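Side-chain contact in adenylate isopentenyltransferase (Humulus lupulus, PDB 3A8T), which transfers an isopentenyl group from dimethylallyl diphosphate to ATP, ADP or AMP in cytokinin biosynthesis: residues 72-77 with 229-234. Sequence-based numbering, arbitrary orientation.
With ATP (adenosine-5'-triphosphate), chain B.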
ATOM      1  N   ASP A  72       5.184  -2.385  -1.426  1.00 27.17           N
ATOM      2  CA  ASP A  72       3.913  -2.935  -0.952  1.00 26.77           C
ATOM      3  C   ASP A  72       3.813  -4.336  -1.618  1.00 26.14           C
ATOM      4  O   ASP A  72       3.871  -4.487  -2.830  1.00 25.57           O
ATOM      5  CB  ASP A  72       2.808  -1.985  -1.360  1.00 27.77           C
ATOM      6  CG  ASP A  72       1.450  -2.507  -1.043  1.00 30.92           C
ATOM      7  OD1 ASP A  72       1.099  -3.598  -1.531  1.00 33.32           O
ATOM      8  OD2 ASP A  72       0.719  -1.816  -0.312  1.00 31.98           O
ATOM      9  N   LYS A  73       3.730  -5.378  -0.816  1.00 27.20           N
ATOM     10  CA  LYS A  73       3.727  -6.717  -1.379  1.00 27.39           C
ATOM     11  C   LYS A  73       2.509  -7.173  -2.208  1.00 27.01           C
ATOM     12  O   LYS A  73       2.610  -8.154  -2.941  1.00 24.70           O
ATOM     13  CB  LYS A  73       4.072  -7.752  -0.280  1.00 29.64           C
ATOM     14  CG  LYS A  73       2.972  -8.073   0.699  1.00 32.25           C
ATOM     15  CD  LYS A  73       3.450  -9.171   1.670  1.00 34.36           C
ATOM     16  CE  LYS A  73       2.265  -9.870   2.357  1.00 34.87           C
ATOM     17  NZ  LYS A  73       2.654 -10.928   3.289  1.00 33.38           N
ATOM     18  N   MET A  74       1.376  -6.474  -2.103  1.00 24.97           N
ATOM     19  CA  MET A  74       0.225  -6.824  -2.926  1.00 23.06           C
ATOM     20  C   MET A  74       0.349  -6.073  -4.266  1.00 25.09           C
ATOM     21  O   MET A  74       0.003  -6.593  -5.331  1.00 25.31           O
ATOM     22  CB  MET A  74      -1.097  -6.451  -2.224  1.00 21.42           C
ATOM     23  CG  MET A  74      -1.502  -7.402  -1.081  1.00 20.14           C
ATOM     24  SD  MET A  74      -1.643  -9.150  -1.711  1.00 21.40           S
ATOM     25  CE  MET A  74      -0.214  -9.841  -0.984  1.00 16.74           C
ATOM     26  N   GLN A  75       0.876  -4.850  -4.204  1.00 25.05           N
ATOM     27  CA  GLN A  75       1.024  -3.998  -5.362  1.00 22.02           C
ATOM     28  C   GLN A  75       2.051  -4.446  -6.375  1.00 22.77           C
ATOM     29  O   GLN A  75       2.163  -3.827  -7.436  1.00 21.07           O
ATOM     30  CB  GLN A  75       1.336  -2.564  -4.916  1.00 22.59           C
ATOM     31  CG  GLN A  75       0.152  -1.899  -4.256  1.00 22.85           C
ATOM     32  CD  GLN A  75       0.302  -0.427  -4.069  1.00 23.64           C
ATOM     33  OE1 GLN A  75       1.267   0.175  -4.500  1.00 24.33           O
ATOM     34  NE2 GLN A  75      -0.658   0.169  -3.434  1.00 21.90           N
ATOM     35  N   VAL A  76       2.790  -5.508  -6.055  1.00 21.65           N
ATOM     36  CA  VAL A  76       3.814  -5.969  -6.958  1.00 22.17           C
ATOM     37  C   VAL A  76       3.152  -6.763  -8.064  1.00 23.37           C
ATOM     38  O   VAL A  76       3.720  -6.906  -9.117  1.00 24.09           O
ATOM     39  CB  VAL A  76       4.928  -6.895  -6.264  1.00 22.29           C
ATOM     40  CG1 VAL A  76       5.702  -6.110  -5.250  1.00 20.84           C
ATOM     41  CG2 VAL A  76       4.303  -8.149  -5.566  1.00 22.84           C
ATOM     42  N   TYR A  77       1.941  -7.249  -7.832  1.00 22.90           N
ATOM     43  CA  TYR A  77       1.261  -8.079  -8.804  1.00 23.33           C
ATOM     44  C   TYR A  77       0.460  -7.280  -9.773  1.00 26.43           C
ATOM     45  O   TYR A  77      -0.088  -6.270  -9.389  1.00 28.08           O
ATOM     46  CB  TYR A  77       0.312  -9.035  -8.108  1.00 22.12           C
ATOM     47  CG  TYR A  77       0.976  -9.927  -7.080  1.00 22.51           C
ATOM     48  CD1 TYR A  77       1.841 -10.943  -7.465  1.00 21.77           C
ATOM     49  CD2 TYR A  77       0.769  -9.723  -5.722  1.00 19.78           C
ATOM     50  CE1 TYR A  77       2.484 -11.724  -6.516  1.00 22.37           C
ATOM     51  CE2 TYR A  77       1.403 -10.499  -4.766  1.00 20.73           C
ATOM     52  CZ  TYR A  77       2.255 -11.490  -5.166  1.00 20.50           C
ATOM     53  OH  TYR A  77       2.897 -12.244  -4.241  1.00 21.29           O
ATOM     54  N   ARG A 229      -4.126 -13.138  -3.891  1.00 21.02           N
ATOM     55  CA  ARG A 229      -5.395 -13.535  -3.316  1.00 20.77           C
ATOM     56  C   ARG A 229      -5.484 -13.196  -1.810  1.00 21.33           C
ATOM     57  O   ARG A 229      -6.520 -13.363  -1.203  1.00 22.01           O
ATOM     58  CB  ARG A 229      -5.677 -15.018  -3.628  1.00 20.11           C
ATOM     59  CG  ARG A 229      -5.901 -15.234  -5.092  1.00 18.34           C
ATOM     60  CD  ARG A 229      -6.543 -16.574  -5.429  1.00 20.15           C
ATOM     61  NE  ARG A 229      -7.771 -16.796  -4.681  1.00 21.85           N
ATOM     62  CZ  ARG A 229      -8.948 -16.210  -4.927  1.00 21.45           C
ATOM     63  NH1 ARG A 229      -9.111 -15.353  -5.940  1.00 21.54           N
ATOM     64  NH2 ARG A 229      -9.946 -16.400  -4.076  1.00 22.18           N
ATOM     65  N   LYS A 230      -4.382 -12.720  -1.231  1.00 20.75           N
ATOM     66  CA  LYS A 230      -4.355 -12.262   0.155  1.00 22.06           C
ATOM     67  C   LYS A 230      -4.890 -10.816   0.325  1.00 21.93           C
ATOM     68  O   LYS A 230      -5.249 -10.445   1.430  1.00 22.84           O
ATOM     69  CB  LYS A 230      -2.932 -12.235   0.709  1.00 21.59           C
ATOM     70  CG  LYS A 230      -2.261 -13.580   0.788  1.00 24.69           C
ATOM     71  CD  LYS A 230      -0.856 -13.407   1.324  1.00 23.38           C
ATOM     72  CE  LYS A 230      -0.839 -13.660   2.805  1.00 24.91           C
ATOM     73  NZ  LYS A 230       0.485 -13.283   3.379  1.00 30.78           N
ATOM     74  N   ALA A 231      -4.916 -10.023  -0.748  1.00 21.07           N
ATOM     75  CA  ALA A 231      -5.342  -8.620  -0.743  1.00 20.30           C
ATOM     76  C   ALA A 231      -6.614  -8.381   0.023  1.00 19.93           C
ATOM     77  O   ALA A 231      -7.551  -9.144  -0.146  1.00 21.39           O
ATOM     78  CB  ALA A 231      -5.502  -8.150  -2.180  1.00 18.45           C
ATOM     79  N   ILE A 232      -6.675  -7.348   0.876  1.00 20.71           N
ATOM     80  CA  ILE A 232      -7.928  -7.120   1.620  1.00 22.64           C
ATOM     81  C   ILE A 232      -9.017  -6.829   0.572  1.00 22.33           C
ATOM     82  O   ILE A 232      -8.804  -6.044  -0.360  1.00 22.33           O
ATOM     83  CB  ILE A 232      -7.887  -5.911   2.620  1.00 24.12           C
ATOM     84  CG1 ILE A 232      -6.787  -6.061   3.660  1.00 24.65           C
ATOM     85  CG2 ILE A 232      -9.184  -5.838   3.363  1.00 23.76           C
ATOM     86  CD1 ILE A 232      -6.883  -7.240   4.417  1.00 24.52           C
ATOM     87  N   GLY A 233     -10.167  -7.491   0.718  1.00 21.49           N
ATOM     88  CA  GLY A 233     -11.248  -7.331  -0.243  1.00 18.17           C
ATOM     89  C   GLY A 233     -11.521  -8.632  -0.955  1.00 18.61           C
ATOM     90  O   GLY A 233     -12.677  -9.030  -1.200  1.00 19.53           O
ATOM     91  N   VAL A 234     -10.462  -9.369  -1.249  1.00 17.46           N
ATOM     92  CA  VAL A 234     -10.735 -10.603  -1.954  1.00 17.56           C
ATOM     93  C   VAL A 234     -11.448 -11.676  -1.144  1.00 17.10           C
ATOM     94  O   VAL A 234     -12.406 -12.240  -1.591  1.00 18.82           O
ATOM     95  CB  VAL A 234      -9.481 -11.238  -2.508  1.00 15.56           C
ATOM     96  CG1 VAL A 234      -9.876 -12.435  -3.294  1.00 11.50           C
ATOM     97  CG2 VAL A 234      -8.692 -10.236  -3.350  1.00 15.51           C
TER
HETATM   98  PG  ATP B 800       2.796  -9.957   7.049  1.00 48.05           P
HETATM   99  O1G ATP B 800       4.126 -10.574   6.746  1.00 48.83           O
HETATM  100  O2G ATP B 800       1.663 -10.826   6.264  1.00 47.02           O
HETATM  101  O3G ATP B 800       2.487 -10.026   8.632  1.00 48.63           O
HETATM  102  PB  ATP B 800       3.946  -7.800   5.778  1.00 31.98           P
HETATM  103  O1B ATP B 800       4.924  -7.152   6.599  1.00 34.73           O
HETATM  104  O2B ATP B 800       4.636  -8.978   5.038  1.00 34.85           O
HETATM  105  O3B ATP B 800       2.719  -8.341   6.645  1.00 41.04           O
HETATM  106  PA  ATP B 800       2.000  -5.993   4.829  1.00 28.06           P
HETATM  107  O1A ATP B 800       1.697  -5.540   6.178  1.00 25.62           O
HETATM  108  O2A ATP B 800       2.038  -4.666   3.893  1.00 29.31           O
HETATM  109  O3A ATP B 800       3.463  -6.733   4.650  1.00 32.49           O
HETATM  110  O5' ATP B 800       0.804  -6.887   4.186  1.00 28.79           O
HETATM  111  C5' ATP B 800       0.246  -7.810   5.081  1.00 26.02           C
HETATM  112  C4' ATP B 800      -1.136  -8.144   4.554  1.00 25.79           C
HETATM  113  O4' ATP B 800      -1.906  -6.938   4.485  1.00 25.90           O
HETATM  114  C3' ATP B 800      -1.160  -8.703   3.110  1.00 26.66           C
HETATM  115  O3' ATP B 800      -0.986 -10.117   3.109  1.00 29.71           O
HETATM  116  C2' ATP B 800      -2.543  -8.253   2.609  1.00 24.24           C
HETATM  117  O2' ATP B 800      -3.511  -9.172   2.980  1.00 26.76           O
HETATM  118  C1' ATP B 800      -2.786  -6.927   3.292  1.00 24.27           C
HETATM  119  N9  ATP B 800      -2.434  -5.798   2.388  1.00 24.81           N
HETATM  120  C8  ATP B 800      -1.229  -5.097   2.361  1.00 26.13           C
HETATM  121  N7  ATP B 800      -1.217  -4.231   1.368  1.00 28.54           N
HETATM  122  C5  ATP B 800      -2.400  -4.307   0.695  1.00 27.22           C
HETATM  123  C6  ATP B 800      -2.995  -3.654  -0.457  1.00 27.05           C
HETATM  124  N6  ATP B 800      -2.336  -2.690  -1.179  1.00 25.58           N
HETATM  125  N1  ATP B 800      -4.240  -4.025  -0.821  1.00 25.98           N
HETATM  126  C2  ATP B 800      -4.912  -4.954  -0.154  1.00 25.07           C
HETATM  127  N3  ATP B 800      -4.410  -5.586   0.908  1.00 23.79           N
HETATM  128  C4  ATP B 800      -3.197  -5.317   1.363  1.00 24.83           C
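Met74 and Ala231 meet side by side beneath one face of the adenine, a worked example of two loops joined largely through the nucleotide they share. The apolar part is small: Met74 SD lies 4.0 Å from Ala231 CB, and CE reaches Lys230 CB, the two side chains crossing at about a right angle. With CG beside its own backbone N (chi1 -76°), Met74 sets CG beneath the purine, 3.6 Å from ATP C4; the bend at chi2 then carries SD on toward Ala231, 3.5 Å from Ala231 N. Ala231 CB comes to ATP C2 from the same face as Met74, just beyond the edge of the ring.

Hydrogen bonds read the base and ribose from both loops. Asp72 OD2 accepts from ATP N6 at 3.3 Å in an almost straight bond (179°), and Ile232 N donates to ATP N3 at 2.9 Å. Asp72 OD1 meanwhile takes Met74 N in an Asx turn and Gln75 N, from the opposite face of the carboxylate, to complete an Asx motif, the two bonds together holding its rotation; an alanine here would probably leave N6 without this acceptor and the turn freer to shift. Lys230 O accepts from ribose O2' at 2.7 Å.

The charged part brings Lys73 NZ within 3.2 Å of Lys230 NZ, a closeness probably eased by the triphosphate. Extended beyond CG, Lys73 carries NZ to ATP O2G at 3.1 Å and, weakly, to O2B.

Ser139 holds Lys73 N. The 72-77 loop follows strand 66-70 of the parallel sheet that also bears the P-loop, whereas 229-234 leads into helix 234-243, with Ile232 resting on helix 257-289.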